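Local coordinates for uncharacterized protein Rv2277c (Mycobacterium tuberculosis, PDB 5VUG) that probably hydrolyses glycerophosphodiesters, as expected of a TIM-barrel member of the glycerophosphodiester phosphodiesterase family, although its own substrate is not established, at residues S60-L65 / Q78-L83; F89-P92 / H97-R100. All blocks are in the same frame, centred on the assembly; numbering follows the deposited sequence.

Interaction 1. Residues S60-L65 / Q78-L83; sequences SDLATL and QQLQQL
Leu-62, Leu-80 and Leu-83 all set CG anti to their own carbonyl carbon, and in Leu-62 (chi1 -70°, chi2 162°) this carries the fork of the side chain out to meet the other two. Its methyls straddle the ends of both partners. CD1 of Leu-62 lies 3.8 Å from CD2 of Leu-80 and 3.9 Å from CD1 of Leu-83, and Leu-62 CD2 approaches the same two methyls about as closely. Each partner thus offers a single methyl to the pair, and each side chain crosses that of Leu-62 at roughly a right angle. No hydrogen bond joins the segments; the contact is van der Waals packing between leucine ends.

Each segment also has its own local turn. Asp-61 forms an Asx turn, its OD1 accepting from Ala-63 N at 2.9 Å, a nearly straight bond (166°) reaching the anti side of the carboxylate. The same oxygen also accepts from Gly-70 N, so the carboxylate ties the start of the turn to the loop further on. Across the contact, a type I turn runs from Leu-80 to Leu-83, closed by Leu-83 N to Leu-80 O at 3.0 Å. Leu-83 points its CB at 60-65, whereas Leu-80 meets Leu-62 through the end of its side chain.

The contact therefore joins the loop that leaves strand 54-56 to the short helix 77-80, with Lys-75 also touching Leu-62 and Ser-49, just past strand 41-48, touching Leu-80.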
loop_
_atom_site.group_PDB
_atom_site.type_symbol
_atom_site.label_atom_id
_atom_site.label_comp_id
_atom_site.label_asym_id
_atom_site.label_seq_id
_atom_site.Cartn_x
_atom_site.Cartn_y
_atom_site.Cartn_z
ATOM N N SER A 60 -26.968 1.394 7.100
ATOM C CA SER A 60 -27.576 2.496 6.361
ATOM C C SER A 60 -29.097 2.362 6.289
ATOM O O SER A 60 -29.802 3.376 6.208
ATOM C CB SER A 60 -26.952 2.622 4.975
ATOM O OG SER A 60 -27.086 1.414 4.255
ATOM N N ASP A 61 -29.626 1.139 6.339
ATOM C CA ASP A 61 -31.067 0.921 6.275
ATOM C C ASP A 61 -31.566 0.197 7.518
ATOM O O ASP A 61 -30.913 -0.721 8.031
ATOM C CB ASP A 61 -31.499 0.157 5.017
ATOM C CG ASP A 61 -32.976 0.353 4.702
ATOM O OD1 ASP A 61 -33.829 -0.408 5.236
ATOM O OD2 ASP A 61 -33.287 1.290 3.931
ATOM N N LEU A 62 -32.743 0.618 7.978
ATOM C CA LEU A 62 -33.385 0.014 9.139
ATOM C C LEU A 62 -33.701 -1.467 8.942
ATOM O O LEU A 62 -33.834 -2.197 9.932
ATOM C CB LEU A 62 -34.649 0.809 9.493
ATOM C CG LEU A 62 -34.369 2.204 10.067
ATOM C CD1 LEU A 62 -35.600 3.079 9.971
ATOM C CD2 LEU A 62 -33.927 2.082 11.515
ATOM N N ALA A 63 -33.847 -1.933 7.699
ATOM C CA ALA A 63 -34.196 -3.333 7.501
ATOM C C ALA A 63 -33.093 -4.288 7.940
ATOM O O ALA A 63 -33.375 -5.459 8.218
ATOM C CB ALA A 63 -34.560 -3.594 6.036
ATOM N N THR A 64 -31.845 -3.828 8.008
ATOM C CA THR A 64 -30.751 -4.745 8.309
ATOM C C THR A 64 -30.908 -5.360 9.694
ATOM O O THR A 64 -30.653 -6.556 9.882
ATOM C CB THR A 64 -29.409 -4.026 8.153
ATOM O OG1 THR A 64 -29.277 -3.581 6.798
ATOM C CG2 THR A 64 -28.249 -4.957 8.492
ATOM N N LEU A 65 -31.366 -4.572 10.670
ATOM C CA LEU A 65 -31.440 -5.046 12.048
ATOM C C LEU A 65 -32.802 -4.871 12.713
ATOM O O LEU A 65 -32.942 -5.229 13.890
ATOM C CB LEU A 65 -30.357 -4.376 12.907
ATOM C CG LEU A 65 -28.919 -4.572 12.421
ATOM C CD1 LEU A 65 -27.973 -3.666 13.225
ATOM C CD2 LEU A 65 -28.499 -6.032 12.544
ATOM N N GLN A 78 -40.003 9.021 17.602
ATOM C CA GLN A 78 -41.099 8.217 18.130
ATOM C C GLN A 78 -41.295 6.953 17.302
ATOM O O GLN A 78 -41.496 5.864 17.851
ATOM C CB GLN A 78 -42.383 9.045 18.195
ATOM C CG GLN A 78 -43.562 8.302 18.810
ATOM C CD GLN A 78 -44.772 9.195 19.029
ATOM O OE1 GLN A 78 -44.664 10.422 19.032
ATOM N NE2 GLN A 78 -45.935 8.579 19.216
ATOM N N GLN A 79 -41.188 7.072 15.976
ATOM C CA GLN A 79 -41.290 5.903 15.106
ATOM C C GLN A 79 -40.109 4.956 15.286
ATOM O O GLN A 79 -40.292 3.732 15.305
ATOM C CB GLN A 79 -41.402 6.352 13.652
ATOM C CG GLN A 79 -42.702 7.083 13.371
ATOM C CD GLN A 79 -42.724 7.776 12.032
ATOM O OE1 GLN A 79 -41.684 8.119 11.473
ATOM N NE2 GLN A 79 -43.921 7.983 11.503
ATOM N N LEU A 80 -38.891 5.498 15.402
ATOM C CA LEU A 80 -37.705 4.659 15.541
ATOM C C LEU A 80 -37.743 3.860 16.832
ATOM O O LEU A 80 -37.346 2.690 16.856
ATOM C CB LEU A 80 -36.444 5.525 15.501
ATOM C CG LEU A 80 -36.153 6.156 14.141
ATOM C CD1 LEU A 80 -35.228 7.355 14.280
ATOM C CD2 LEU A 80 -35.554 5.120 13.224
ATOM N N GLN A 81 -38.203 4.480 17.921
ATOM C CA GLN A 81 -38.213 3.797 19.210
ATOM C C GLN A 81 -39.263 2.698 19.288
ATOM O O GLN A 81 -39.251 1.913 20.246
ATOM C CB GLN A 81 -38.372 4.805 20.350
ATOM C CG GLN A 81 -37.150 5.685 20.558
ATOM C CD GLN A 81 -37.300 6.610 21.751
ATOM O OE1 GLN A 81 -38.029 7.602 21.695
ATOM N NE2 GLN A 81 -36.622 6.282 22.843
ATOM N N GLN A 82 -40.159 2.613 18.308
ATOM C CA GLN A 82 -41.069 1.484 18.207
ATOM C C GLN A 82 -40.468 0.293 17.469
ATOM O O GLN A 82 -41.037 -0.803 17.536
ATOM C CB GLN A 82 -42.376 1.916 17.533
ATOM C CG GLN A 82 -43.195 2.884 18.365
ATOM C CD GLN A 82 -43.639 2.276 19.679
ATOM O OE1 GLN A 82 -43.263 2.747 20.754
ATOM N NE2 GLN A 82 -44.438 1.220 19.600
ATOM N N LEU A 83 -39.334 0.468 16.787
ATOM C CA LEU A 83 -38.724 -0.624 16.038
ATOM C C LEU A 83 -37.898 -1.510 16.958
ATOM O O LEU A 83 -37.258 -1.033 17.900
ATOM C CB LEU A 83 -37.840 -0.088 14.908
ATOM C CG LEU A 83 -38.554 0.786 13.874
ATOM C CD1 LEU A 83 -37.546 1.329 12.844
ATOM C CD2 LEU A 83 -39.679 0.008 13.194
#

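Interaction 2. Residues F89-P92 / H97-R100; sequences FTTP and HPYR
Phe-89 and Tyr-99 form the aromatic part of this contact, an offset edge-to-face pair in which the tyrosine turns its edge to the phenylalanine face. The ring centroids of Phe-89 and Tyr-99 are 5.5 Å apart and the planes stand at 77°. Contact is made by one side of the tyrosine ring: CD2 and CE2 of Tyr-99 both reach CD2 of Phe-89, at 3.7 Å for Tyr-99 CD2. A chi1 of 180° sends the Phe-89 side chain out beside that of Tyr-99, both pointing the same way, while the rings remain steeply inclined.

The polar link passes through one water. It donates to Phe-89 O at 2.7 Å and accepts from Tyr-99 N at 2.8 Å, bridging two backbones that make no direct hydrogen bond. Both pieces belong to one irregular loop between helices 77-80 and 109-114 of the TIM-barrel domain, and the chain returns on itself here, with a type I turn from His-97 to Arg-100 whose Tyr-99 N is bonded to the water.

Van der Waals contacts account for the rest. CG2 of Thr-90 packs 3.5 Å from CD2 of His-97, while Phe-89 O lies at the edge of the imidazole, near its plane, and 3.6 Å from Pro-98 CD. Within 97-100, NH2 of Arg-100 sits over the centre of the His-97 ring, 3.6 Å above its plane; the same NH2 hydrogen-bonds to Asn-88 OD1, and NE to Trp-87 O, so the guanidinium packs on His-97 while holding the two residues before Phe-89.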
loop_
_atom_site.group_PDB
_atom_site.type_symbol
_atom_site.label_atom_id
_atom_site.label_comp_id
_atom_site.label_asym_id
_atom_site.label_seq_id
_atom_site.Cartn_x
_atom_site.Cartn_y
_atom_site.Cartn_z
ATOM N N PHE A 89 -31.082 -10.518 15.293
ATOM C CA PHE A 89 -29.984 -11.040 16.094
ATOM C C PHE A 89 -30.079 -12.559 16.190
ATOM O O PHE A 89 -31.154 -13.116 16.438
ATOM C CB PHE A 89 -30.026 -10.426 17.495
ATOM C CG PHE A 89 -28.927 -10.917 18.407
ATOM C CD1 PHE A 89 -27.715 -10.245 18.474
ATOM C CD2 PHE A 89 -29.106 -12.044 19.195
ATOM C CE1 PHE A 89 -26.705 -10.688 19.307
ATOM C CE2 PHE A 89 -28.098 -12.488 20.023
ATOM C CZ PHE A 89 -26.898 -11.810 20.086
ATOM N N THR A 90 -28.957 -13.237 15.990
ATOM C CA THR A 90 -28.899 -14.670 16.231
ATOM C C THR A 90 -27.749 -14.987 17.174
ATOM O O THR A 90 -26.727 -14.295 17.188
ATOM C CB THR A 90 -28.765 -15.496 14.933
ATOM O OG1 THR A 90 -27.520 -15.197 14.295
ATOM C CG2 THR A 90 -29.908 -15.193 13.974
ATOM N N THR A 91 -27.949 -16.041 17.991
ATOM C CA THR A 91 -26.930 -16.644 18.838
ATOM C C THR A 91 -26.378 -17.869 18.128
ATOM O O THR A 91 -27.166 -18.710 17.666
ATOM C CB THR A 91 -27.549 -17.072 20.165
ATOM O OG1 THR A 91 -27.994 -15.918 20.888
ATOM C CG2 THR A 91 -26.538 -17.834 21.009
ATOM N N PRO A 92 -25.057 -18.010 18.014
ATOM C CA PRO A 92 -24.496 -19.114 17.225
ATOM C C PRO A 92 -24.945 -20.473 17.744
ATOM O O PRO A 92 -25.138 -20.676 18.944
ATOM C CB PRO A 92 -22.984 -18.933 17.385
ATOM C CG PRO A 92 -22.818 -17.483 17.700
ATOM C CD PRO A 92 -24.009 -17.115 18.533
ATOM N N HIS A 97 -34.615 -16.353 16.270
ATOM C CA HIS A 97 -34.274 -14.964 16.570
ATOM C C HIS A 97 -34.805 -14.654 17.963
ATOM O O HIS A 97 -35.965 -14.237 18.124
ATOM C CB HIS A 97 -34.847 -14.030 15.508
ATOM C CG HIS A 97 -34.312 -14.286 14.132
ATOM N ND1 HIS A 97 -34.983 -15.052 13.201
ATOM C CD2 HIS A 97 -33.163 -13.893 13.533
ATOM C CE1 HIS A 97 -34.276 -15.110 12.086
ATOM N NE2 HIS A 97 -33.167 -14.414 12.261
ATOM N N PRO A 98 -33.992 -14.846 19.003
ATOM C CA PRO A 98 -34.531 -14.811 20.375
ATOM C C PRO A 98 -35.084 -13.466 20.808
ATOM O O PRO A 98 -35.838 -13.416 21.788
ATOM C CB PRO A 98 -33.338 -15.247 21.238
ATOM C CG PRO A 98 -32.129 -14.941 20.403
ATOM C CD PRO A 98 -32.555 -15.170 18.974
ATOM N N TYR A 99 -34.747 -12.372 20.128
ATOM C CA TYR A 99 -35.250 -11.067 20.531
ATOM C C TYR A 99 -36.451 -10.593 19.719
ATOM O O TYR A 99 -36.943 -9.486 19.957
ATOM C CB TYR A 99 -34.121 -10.021 20.572
ATOM C CG TYR A 99 -33.093 -10.360 21.625
ATOM C CD1 TYR A 99 -33.307 -10.032 22.954
ATOM C CD2 TYR A 99 -31.922 -11.044 21.297
ATOM C CE1 TYR A 99 -32.378 -10.361 23.931
ATOM C CE2 TYR A 99 -30.990 -11.374 22.265
ATOM C CZ TYR A 99 -31.221 -11.027 23.582
ATOM O OH TYR A 99 -30.301 -11.358 24.562
ATOM N N ARG A 100 -36.955 -11.405 18.786
ATOM C CA ARG A 100 -38.229 -11.062 18.159
ATOM C C ARG A 100 -39.371 -11.101 19.161
ATOM O O ARG A 100 -40.370 -10.395 18.987
ATOM C CB ARG A 100 -38.533 -12.000 16.998
ATOM C CG ARG A 100 -37.632 -11.753 15.841
ATOM C CD ARG A 100 -38.213 -12.215 14.531
ATOM N NE ARG A 100 -37.216 -11.954 13.509
ATOM C CZ ARG A 100 -37.222 -12.449 12.284
ATOM N NH1 ARG A 100 -38.199 -13.264 11.883
ATOM N NH2 ARG A 100 -36.239 -12.122 11.462
HETATM O O HOH W 1 -33.316 -12.030 17.695
#

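Interaction 1 closes before interaction 2 opens, so the two follow one another along the chain between strand 54-56 and helix 109-114. Their centres are about 17 Å apart and their nearest atoms about 6 Å; they do not touch, but both lie on the same side of the chain's centre. Helix 77-80 is the only regular element in this long excursion, and it contributes to interaction 1 alone. Asn-88 connects the two regions: its side chain bonds to Thr-64 O and to Arg-100 NH2. This mostly irregular part of the barrel domain thus contacts itself twice, first in a mostly buried cluster and then at the surface.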